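Flavin prenyltransferase PAD1, mitochondrial (Aspergillus niger, PDB 6QLG) probably makes the prenylated FMN cofactor of ferulic acid decarboxylase by joining a dimethylallyl group to N5 and C6 of reduced FMN. Local coordinates at residues F137-D140 with L141-T145. Sequence-based numbering, arbitrary orientation.
Sequences FCDD and LISRT. With FMN (flavin mononucleotide), chain T.
Asp140 O accepts from Arg144 N at 2.9 Å, and this bond closes the first turn of helix 141-151. The loop 137-140 runs straight into that helix, and Asp140 is its N-cap. Asp140 chi1 of 64° sets CG between the backbone N and the carbonyl carbon, which turns the carboxylate back over the helix start. There Asp140 OD1 accepts a hydrogen bond from Ser143 N at 2.9 Å, nearly straight at 168°; this is the capping bond. Ser143 OG donates to Asp140 O at 3.2 Å from above the carbonyl plane, so this oxygen is gripped by two donors. The negative carboxylate would suit the positive end of the helix dipole. Cys138 packs alongside Arg144, its CB 3.5 Å from Arg144 CA. The arginine leaves the helix with CG anti to the backbone N and bends at chi2, which brings the guanidinium to the flavin. FMN N1 lies over one face of the guanidinium, toward the rim of that group, with Arg144 NH2 3.3 Å from FMN N1. Arg144 NH2 also forms a salt bridge with Glu162 of the second subunit. Cys138 O accepts a weak bond from the ribityl FMN O3' at 3.2 Å. The turn thus builds one wall of an FMN site shared between subunits; Ser75 and Ser126 of the second subunit also bind this FMN. Within the chain, the capped turn links helix 127-135 to helix 141-151, with Ser143 against Ala132 of the former and Leu141 and Ile142 against Val73 of strand 69-74.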
ATOM      1  N   PHE B 137      -2.159   1.758 -22.259  1.00 16.25           N
ATOM      2  CA  PHE B 137      -2.180   1.063 -23.546  1.00 22.97           C
ATOM      3  C   PHE B 137      -2.843   1.987 -24.565  1.00 20.51           C
ATOM      4  O   PHE B 137      -4.038   1.898 -24.856  1.00 24.78           O
ATOM      5  CB  PHE B 137      -2.911  -0.270 -23.418  1.00 19.58           C
ATOM      6  CG  PHE B 137      -2.838  -1.126 -24.651  1.00 19.15           C
ATOM      7  CD1 PHE B 137      -1.634  -1.683 -25.055  1.00 20.60           C
ATOM      8  CD2 PHE B 137      -3.973  -1.380 -25.402  1.00 24.57           C
ATOM      9  CE1 PHE B 137      -1.564  -2.473 -26.188  1.00 21.44           C
ATOM     10  CE2 PHE B 137      -3.911  -2.169 -26.537  1.00 26.90           C
ATOM     11  CZ  PHE B 137      -2.705  -2.717 -26.930  1.00 25.34           C
ATOM     12  N   CYS B 138      -2.040   2.894 -25.118  0.51 20.73           N
ATOM     13  CA  CYS B 138      -2.538   3.945 -26.004  0.49 22.96           C
ATOM     14  C   CYS B 138      -2.328   3.542 -27.463  0.51 23.06           C
ATOM     15  O   CYS B 138      -1.462   4.058 -28.170  0.51 24.57           O
ATOM     16  CB  CYS B 138      -1.851   5.269 -25.682  0.49 24.53           C
ATOM     17  SG  CYS B 138      -0.051   5.161 -25.469  0.51 27.96           S
ATOM     18  N   ASP B 139      -3.161   2.604 -27.913  1.00 23.87           N
ATOM     19  CA  ASP B 139      -3.027   2.021 -29.242  1.00 25.79           C
ATOM     20  C   ASP B 139      -4.015   2.580 -30.266  1.00 27.04           C
ATOM     21  O   ASP B 139      -4.069   2.072 -31.390  1.00 25.72           O
ATOM     22  CB  ASP B 139      -3.142   0.493 -29.161  1.00 22.97           C
ATOM     23  CG  ASP B 139      -4.574  -0.003 -29.218  1.00 37.48           C
ATOM     24  OD1 ASP B 139      -5.472   0.653 -28.646  1.00 38.20           O
ATOM     25  OD2 ASP B 139      -4.798  -1.068 -29.835  1.00 37.48           O
ATOM     26  N   ASP B 140      -4.795   3.605 -29.916  1.00 26.63           N
ATOM     27  CA  ASP B 140      -5.558   4.355 -30.908  1.00 21.19           C
ATOM     28  C   ASP B 140      -5.434   5.840 -30.600  1.00 23.74           C
ATOM     29  O   ASP B 140      -4.845   6.240 -29.591  1.00 25.86           O
ATOM     30  CB  ASP B 140      -7.032   3.905 -30.986  1.00 21.93           C
ATOM     31  CG  ASP B 140      -7.815   4.154 -29.701  1.00 27.02           C
ATOM     32  OD1 ASP B 140      -7.788   5.278 -29.157  1.00 25.47           O
ATOM     33  OD2 ASP B 140      -8.489   3.210 -29.243  1.00 32.09           O
ATOM     34  N   LEU B 141      -5.995   6.668 -31.487  1.00 20.23           N
ATOM     35  CA  LEU B 141      -5.773   8.106 -31.380  1.00 22.36           C
ATOM     36  C   LEU B 141      -6.446   8.703 -30.151  1.00 18.06           C
ATOM     37  O   LEU B 141      -5.935   9.671 -29.580  1.00 23.18           O
ATOM     38  CB  LEU B 141      -6.260   8.819 -32.640  1.00 19.94           C
ATOM     39  CG  LEU B 141      -5.909  10.308 -32.672  1.00 23.93           C
ATOM     40  CD1 LEU B 141      -4.409  10.492 -32.490  1.00 23.28           C
ATOM     41  CD2 LEU B 141      -6.378  10.949 -33.962  1.00 26.68           C
ATOM     42  N   ILE B 142      -7.586   8.152 -29.730  1.00 19.50           N
ATOM     43  CA  ILE B 142      -8.264   8.673 -28.545  1.00 17.43           C
ATOM     44  C   ILE B 142      -7.412   8.446 -27.301  1.00 19.89           C
ATOM     45  O   ILE B 142      -7.160   9.373 -26.523  1.00 20.50           O
ATOM     46  CB  ILE B 142      -9.660   8.042 -28.400  1.00 20.81           C
ATOM     47  CG1 ILE B 142     -10.611   8.613 -29.454  1.00 17.10           C
ATOM     48  CG2 ILE B 142     -10.213   8.277 -27.001  1.00 13.10           C
ATOM     49  CD1 ILE B 142     -11.987   7.992 -29.444  1.00 17.97           C
ATOM     50  N   SER B 143      -6.939   7.213 -27.102  1.00 17.97           N
ATOM     51  CA  SER B 143      -6.181   6.911 -25.892  1.00 21.13           C
ATOM     52  C   SER B 143      -4.801   7.559 -25.921  1.00 18.83           C
ATOM     53  O   SER B 143      -4.303   8.011 -24.884  1.00 21.02           O
ATOM     54  CB  SER B 143      -6.076   5.396 -25.700  1.00 17.92           C
ATOM     55  OG  SER B 143      -5.677   4.747 -26.893  1.00 19.47           O
ATOM     56  N   ARG B 144      -4.174   7.631 -27.099  1.00 21.09           N
ATOM     57  CA  ARG B 144      -2.871   8.285 -27.197  1.00 22.78           C
ATOM     58  C   ARG B 144      -2.974   9.774 -26.901  1.00 22.57           C
ATOM     59  O   ARG B 144      -2.145  10.325 -26.168  1.00 21.32           O
ATOM     60  CB  ARG B 144      -2.261   8.055 -28.579  1.00 24.08           C
ATOM     61  CG  ARG B 144      -0.949   8.801 -28.823  1.00 25.25           C
ATOM     62  CD  ARG B 144       0.123   8.430 -27.803  1.00 28.16           C
ATOM     63  NE  ARG B 144       1.373   9.151 -28.032  1.00 29.15           N
ATOM     64  CZ  ARG B 144       2.373   9.221 -27.156  1.00 29.82           C
ATOM     65  NH1 ARG B 144       2.277   8.615 -25.981  1.00 31.12           N
ATOM     66  NH2 ARG B 144       3.472   9.901 -27.454  1.00 32.23           N
ATOM     67  N   THR B 145      -3.983  10.445 -27.462  1.00 21.89           N
ATOM     68  CA  THR B 145      -4.133  11.876 -27.213  1.00 20.19           C
ATOM     69  C   THR B 145      -4.415  12.149 -25.740  1.00 19.55           C
ATOM     70  O   THR B 145      -3.874  13.099 -25.164  1.00 20.42           O
ATOM     71  CB  THR B 145      -5.236  12.454 -28.099  1.00 23.47           C
ATOM     72  OG1 THR B 145      -4.957  12.144 -29.470  1.00 22.27           O
ATOM     73  CG2 THR B 145      -5.305  13.966 -27.943  1.00 19.25           C
TER
HETATM   74  N1  FMN T 301       4.803   7.168 -28.688  1.00 30.54           N
HETATM   75  C2  FMN T 301       5.627   7.189 -27.581  1.00 27.64           C
HETATM   76  O2  FMN T 301       5.240   6.685 -26.530  1.00 24.52           O
HETATM   77  N3  FMN T 301       6.877   7.774 -27.660  1.00 29.52           N
HETATM   78  C4  FMN T 301       7.307   8.339 -28.849  1.00 31.94           C
HETATM   79  O4  FMN T 301       8.423   8.864 -28.933  1.00 29.01           O
HETATM   80  C4A FMN T 301       6.477   8.316 -29.963  1.00 30.89           C
HETATM   81  N5  FMN T 301       6.914   8.877 -31.142  1.00 29.58           N
HETATM   82  C5A FMN T 301       6.097   8.858 -32.254  1.00 35.79           C
HETATM   83  C6  FMN T 301       6.534   9.425 -33.450  1.00 38.52           C
HETATM   84  C7  FMN T 301       5.705   9.401 -34.564  1.00 46.07           C
HETATM   85  C7M FMN T 301       6.165  10.007 -35.853  1.00 44.95           C
HETATM   86  C8  FMN T 301       4.445   8.814 -34.489  1.00 42.84           C
HETATM   87  C8M FMN T 301       3.563   8.797 -35.705  1.00 41.12           C
HETATM   88  C9  FMN T 301       4.011   8.249 -33.295  1.00 35.85           C
HETATM   89  C9A FMN T 301       4.834   8.269 -32.177  1.00 35.53           C
HETATM   90  N10 FMN T 301       4.401   7.702 -30.988  1.00 32.86           N
HETATM   91  C10 FMN T 301       5.222   7.728 -29.879  1.00 27.00           C
HETATM   92  C1' FMN T 301       3.041   7.071 -30.877  1.00 31.20           C
HETATM   93  C2' FMN T 301       3.089   5.559 -31.044  1.00 30.35           C
HETATM   94  O2' FMN T 301       3.518   5.252 -32.350  1.00 32.73           O
HETATM   95  C3' FMN T 301       1.696   4.982 -30.828  1.00 30.44           C
HETATM   96  O3' FMN T 301       1.365   4.990 -29.456  1.00 28.43           O
HETATM   97  C4' FMN T 301       1.606   3.550 -31.339  1.00 29.99           C
HETATM   98  O4' FMN T 301       0.334   3.029 -31.028  1.00 28.87           O
HETATM   99  C5' FMN T 301       2.641   2.635 -30.690  1.00 28.86           C
HETATM  100  O5' FMN T 301       2.459   1.336 -31.217  1.00 28.84           O
HETATM  101  P   FMN T 301       3.586   0.188 -31.105  1.00 26.03           P
HETATM  102  O1P FMN T 301       2.932  -1.165 -31.276  1.00 23.41           O
HETATM  103  O2P FMN T 301       4.613   0.418 -32.188  1.00 22.88           O
HETATM  104  O3P FMN T 301       4.240   0.246 -29.741  1.00 26.20           O